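Local coordinates for hypothetical protein yxiM (Bacillus subtilis, PDB 2O14), which is an uncharacterised member of the GDSL lipolytic enzyme family that probably acts as an esterase and also carries a galactose-binding-like beta domain, at residues 46-55 with 67-78. Sequence-based numbering, arbitrary orientation.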
loop_
_atom_site.group_PDB
_atom_site.type_symbol
_atom_site.label_atom_id
_atom_site.label_comp_id
_atom_site.label_asym_id
_atom_site.label_seq_id
_atom_site.Cartn_x
_atom_site.Cartn_y
_atom_site.Cartn_z
ATOM N N PHE A 46 -10.337 -1.738 -24.065
ATOM C CA PHE A 46 -8.992 -1.200 -23.965
ATOM C C PHE A 46 -8.750 0.006 -24.866
ATOM O O PHE A 46 -9.119 0.013 -26.040
ATOM C CB PHE A 46 -7.985 -2.305 -24.261
ATOM C CG PHE A 46 -7.988 -3.392 -23.235
ATOM C CD1 PHE A 46 -7.417 -3.185 -21.984
ATOM C CD2 PHE A 46 -8.586 -4.619 -23.507
ATOM C CE1 PHE A 46 -7.440 -4.188 -21.018
ATOM C CE2 PHE A 46 -8.616 -5.628 -22.546
ATOM C CZ PHE A 46 -8.041 -5.411 -21.301
ATOM N N GLN A 47 -8.122 1.027 -24.294
ATOM C CA GLN A 47 -7.833 2.266 -25.004
ATOM C C GLN A 47 -6.825 2.064 -26.125
ATOM O O GLN A 47 -6.960 2.650 -27.196
ATOM C CB GLN A 47 -7.315 3.316 -24.016
ATOM C CG GLN A 47 -7.132 4.701 -24.621
ATOM C CD GLN A 47 -8.404 5.215 -25.282
ATOM O OE1 GLN A 47 -9.463 5.268 -24.656
ATOM N NE2 GLN A 47 -8.304 5.593 -26.554
ATOM N N THR A 48 -5.807 1.249 -25.859
ATOM C CA THR A 48 -4.768 0.947 -26.836
ATOM C C THR A 48 -4.558 -0.569 -26.872
ATOM O O THR A 48 -3.608 -1.092 -26.288
ATOM C CB THR A 48 -3.428 1.658 -26.481
ATOM O OG1 THR A 48 -2.947 1.197 -25.210
ATOM C CG2 THR A 48 -3.639 3.175 -26.418
ATOM N N PRO A 49 -5.455 -1.293 -27.566
ATOM C CA PRO A 49 -5.394 -2.758 -27.694
ATOM C C PRO A 49 -4.064 -3.286 -28.245
ATOM O O PRO A 49 -3.680 -4.415 -27.959
ATOM C CB PRO A 49 -6.551 -3.080 -28.641
ATOM C CG PRO A 49 -7.492 -1.935 -28.480
ATOM C CD PRO A 49 -6.588 -0.743 -28.335
ATOM N N GLU A 50 -3.364 -2.479 -29.039
ATOM C CA GLU A 50 -2.089 -2.912 -29.623
ATOM C C GLU A 50 -1.056 -3.288 -28.563
ATOM O O GLU A 50 -0.128 -4.044 -28.840
ATOM C CB GLU A 50 -1.495 -1.820 -30.525
ATOM C CG GLU A 50 -1.123 -0.539 -29.786
ATOM C CD GLU A 50 -2.223 0.512 -29.829
ATOM O OE1 GLU A 50 -3.419 0.139 -29.819
ATOM O OE2 GLU A 50 -1.886 1.716 -29.860
ATOM N N ASN A 51 -1.212 -2.765 -27.352
ATOM C CA ASN A 51 -0.267 -3.064 -26.280
ATOM C C ASN A 51 -0.834 -4.010 -25.229
ATOM O O ASN A 51 -0.337 -4.073 -24.104
ATOM C CB ASN A 51 0.203 -1.761 -25.619
ATOM C CG ASN A 51 1.200 -0.999 -26.482
ATOM O OD1 ASN A 51 1.303 0.226 -26.403
ATOM N ND2 ASN A 51 1.943 -1.724 -27.301
HETATM N N MSE A 52 -1.881 -4.741 -25.600
HETATM C CA MSE A 52 -2.512 -5.705 -24.703
HETATM C C MSE A 52 -2.359 -7.077 -25.345
HETATM O O MSE A 52 -2.333 -7.194 -26.573
HETATM C CB MSE A 52 -4.000 -5.394 -24.531
HETATM C CG MSE A 52 -4.320 -4.033 -23.942
HETATM SE SE MSE A 52 -3.668 -3.726 -22.136
HETATM C CE MSE A 52 -4.292 -5.365 -21.323
ATOM N N ARG A 53 -2.266 -8.115 -24.523
ATOM C CA ARG A 53 -2.115 -9.472 -25.037
ATOM C C ARG A 53 -2.857 -10.486 -24.166
ATOM O O ARG A 53 -2.851 -10.376 -22.945
ATOM C CB ARG A 53 -0.630 -9.828 -25.094
ATOM C CG ARG A 53 -0.326 -11.267 -25.478
ATOM C CD ARG A 53 1.177 -11.484 -25.536
ATOM N NE ARG A 53 1.799 -10.611 -26.530
ATOM C CZ ARG A 53 3.090 -10.294 -26.550
ATOM N NH1 ARG A 53 3.564 -9.495 -27.498
ATOM N NH2 ARG A 53 3.907 -10.765 -25.615
ATOM N N ASP A 54 -3.507 -11.461 -24.793
ATOM C CA ASP A 54 -4.226 -12.493 -24.047
ATOM C C ASP A 54 -3.220 -13.532 -23.574
ATOM O O ASP A 54 -2.388 -13.985 -24.352
ATOM C CB ASP A 54 -5.263 -13.189 -24.930
ATOM C CG ASP A 54 -6.406 -12.283 -25.312
ATOM O OD1 ASP A 54 -6.904 -11.566 -24.421
ATOM O OD2 ASP A 54 -6.816 -12.305 -26.495
ATOM N N VAL A 55 -3.287 -13.910 -22.302
ATOM C CA VAL A 55 -2.359 -14.911 -21.790
ATOM C C VAL A 55 -3.052 -15.858 -20.828
ATOM O O VAL A 55 -4.061 -15.516 -20.203
ATOM C CB VAL A 55 -1.149 -14.262 -21.054
ATOM C CG1 VAL A 55 -0.353 -13.381 -22.019
ATOM C CG2 VAL A 55 -1.633 -13.451 -19.864
ATOM N N VAL A 67 -5.177 -10.908 -19.328
ATOM C CA VAL A 67 -4.636 -10.037 -20.362
ATOM C C VAL A 67 -3.354 -9.501 -19.750
ATOM O O VAL A 67 -3.268 -9.335 -18.529
ATOM C CB VAL A 67 -5.558 -8.833 -20.685
ATOM C CG1 VAL A 67 -6.740 -9.283 -21.540
ATOM C CG2 VAL A 67 -6.036 -8.189 -19.399
ATOM N N GLU A 68 -2.355 -9.253 -20.585
ATOM C CA GLU A 68 -1.089 -8.718 -20.104
ATOM C C GLU A 68 -0.871 -7.305 -20.637
ATOM O O GLU A 68 -1.060 -7.045 -21.826
ATOM C CB GLU A 68 0.070 -9.600 -20.554
ATOM C CG GLU A 68 1.403 -9.133 -20.025
ATOM C CD GLU A 68 2.537 -10.042 -20.426
ATOM O OE1 GLU A 68 2.260 -11.165 -20.904
ATOM O OE2 GLU A 68 3.704 -9.634 -20.250
ATOM N N PHE A 69 -0.495 -6.393 -19.754
ATOM C CA PHE A 69 -0.233 -5.022 -20.169
ATOM C C PHE A 69 1.220 -4.961 -20.630
ATOM O O PHE A 69 2.141 -5.090 -19.819
ATOM C CB PHE A 69 -0.466 -4.070 -19.001
ATOM C CG PHE A 69 -1.909 -3.958 -18.591
ATOM C CD1 PHE A 69 -2.677 -2.868 -18.985
ATOM C CD2 PHE A 69 -2.506 -4.951 -17.815
ATOM C CE1 PHE A 69 -4.021 -2.763 -18.608
ATOM C CE2 PHE A 69 -3.848 -4.855 -17.433
ATOM C CZ PHE A 69 -4.602 -3.761 -17.831
ATOM N N LEU A 70 1.410 -4.782 -21.935
ATOM C CA LEU A 70 2.740 -4.714 -22.532
ATOM C C LEU A 70 3.363 -3.328 -22.359
ATOM O O LEU A 70 4.584 -3.175 -22.346
ATOM C CB LEU A 70 2.662 -5.083 -24.012
ATOM C CG LEU A 70 2.103 -6.483 -24.281
ATOM C CD1 LEU A 70 2.091 -6.753 -25.782
ATOM C CD2 LEU A 70 2.947 -7.516 -23.559
ATOM N N ALA A 71 2.510 -2.320 -22.250
ATOM C CA ALA A 71 2.948 -0.955 -22.020
ATOM C C ALA A 71 2.366 -0.659 -20.645
ATOM O O ALA A 71 1.241 -1.064 -20.351
ATOM C CB ALA A 71 2.360 -0.027 -23.067
ATOM N N TYR A 72 3.127 0.010 -19.787
ATOM C CA TYR A 72 2.632 0.318 -18.452
ATOM C C TYR A 72 3.156 1.647 -17.922
ATOM O O TYR A 72 3.716 2.443 -18.672
ATOM C CB TYR A 72 2.983 -0.819 -17.485
ATOM C CG TYR A 72 4.425 -1.240 -17.568
ATOM C CD1 TYR A 72 4.844 -2.172 -18.513
ATOM C CD2 TYR A 72 5.381 -0.657 -16.747
ATOM C CE1 TYR A 72 6.187 -2.506 -18.639
ATOM C CE2 TYR A 72 6.721 -0.979 -16.865
ATOM C CZ TYR A 72 7.117 -1.901 -17.811
ATOM O OH TYR A 72 8.452 -2.189 -17.941
ATOM N N GLY A 73 2.980 1.867 -16.621
ATOM C CA GLY A 73 3.388 3.116 -15.995
ATOM C C GLY A 73 2.104 3.844 -15.616
ATOM O O GLY A 73 1.126 3.789 -16.365
ATOM N N THR A 74 2.095 4.528 -14.477
ATOM C CA THR A 74 0.891 5.219 -14.012
ATOM C C THR A 74 0.255 6.210 -14.989
ATOM O O THR A 74 -0.937 6.490 -14.897
ATOM C CB THR A 74 1.147 5.946 -12.665
ATOM O OG1 THR A 74 2.096 7.004 -12.855
ATOM C CG2 THR A 74 1.688 4.960 -11.623
ATOM N N LYS A 75 1.040 6.741 -15.920
ATOM C CA LYS A 75 0.515 7.698 -16.896
ATOM C C LYS A 75 0.264 7.060 -18.257
ATOM O O LYS A 75 -0.136 7.731 -19.204
ATOM C CB LYS A 75 1.486 8.869 -17.058
ATOM C CG LYS A 75 1.140 10.090 -16.216
ATOM C CD LYS A 75 0.974 9.754 -14.749
ATOM C CE LYS A 75 0.636 11.005 -13.960
ATOM N NZ LYS A 75 0.502 10.743 -12.517
ATOM N N SER A 76 0.494 5.760 -18.356
ATOM C CA SER A 76 0.290 5.071 -19.623
ATOM C C SER A 76 -1.164 5.144 -20.086
ATOM O O SER A 76 -2.089 5.153 -19.272
ATOM C CB SER A 76 0.710 3.607 -19.495
ATOM O OG SER A 76 0.519 2.929 -20.719
ATOM N N ASN A 77 -1.354 5.208 -21.397
ATOM C CA ASN A 77 -2.687 5.254 -21.976
ATOM C C ASN A 77 -3.163 3.836 -22.222
ATOM O O ASN A 77 -4.297 3.624 -22.652
ATOM C CB ASN A 77 -2.676 6.022 -23.302
ATOM C CG ASN A 77 -2.710 7.521 -23.101
ATOM O OD1 ASN A 77 -2.248 8.284 -23.949
ATOM N ND2 ASN A 77 -3.274 7.955 -21.974
ATOM N N ASN A 78 -2.284 2.871 -21.952
ATOM C CA ASN A 78 -2.603 1.460 -22.134
ATOM C C ASN A 78 -3.503 0.977 -20.996
ATOM O O ASN A 78 -3.119 0.101 -20.220
ATOM C CB ASN A 78 -1.322 0.618 -22.146
ATOM C CG ASN A 78 -1.569 -0.811 -22.611
ATOM O OD1 ASN A 78 -0.859 -1.740 -22.218
ATOM N ND2 ASN A 78 -2.566 -0.988 -23.467
HETATM O O HOH W 1 3.291 -12.220 -23.390
#
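The ring of F69 carries the terminal methyl of M52, a selenomethionine, over the centre of one face, CE lying 3.6 Å from the ring centroid and only 5° off its normal. The setting is an antiparallel beta hairpin, strands 52-56 and 65-69, in the galactose-binding-like domain, and it illustrates how such a pair sorts its two faces. In this Met-aromatic contact the selenium itself sits obliquely, toward CD1, while the backbone O of N78 meets the ring edge in plane. F46 receives M52 CG over one face, offset toward the rim, and F69 CZ at its edge. The R53 guanidinium, on the other face of the hairpin, has L70 CD1 over one side and a water in plane at its edge.

M52, D54, V67 and F69 share one face of the hairpin, and strand 131-138 also packs on F69; R53 and E68 take the other. M52 is folded back by bends at chi2 (-63°) and chi3 (-48°), which bring CE both over the ring and to 3.7 Å from V67 CB. With the F69 ring cut back to an alanine, the M52 methyl is likely to lose its aromatic seat, and F46 the CZ contact at its edge.

On the same face as M52, D54 OD1 lies 3.7 Å from V67 CG1 and accepts from the backbone N of A34. L70 N donates to N51 O at 2.9 Å, and R53 and E68 exchange backbone bonds in both directions. The charged ends of R53 and E68 do not touch: one water accepts from R53 NH2 at 2.7 Å and donates to E68 OE1 at 2.9 Å.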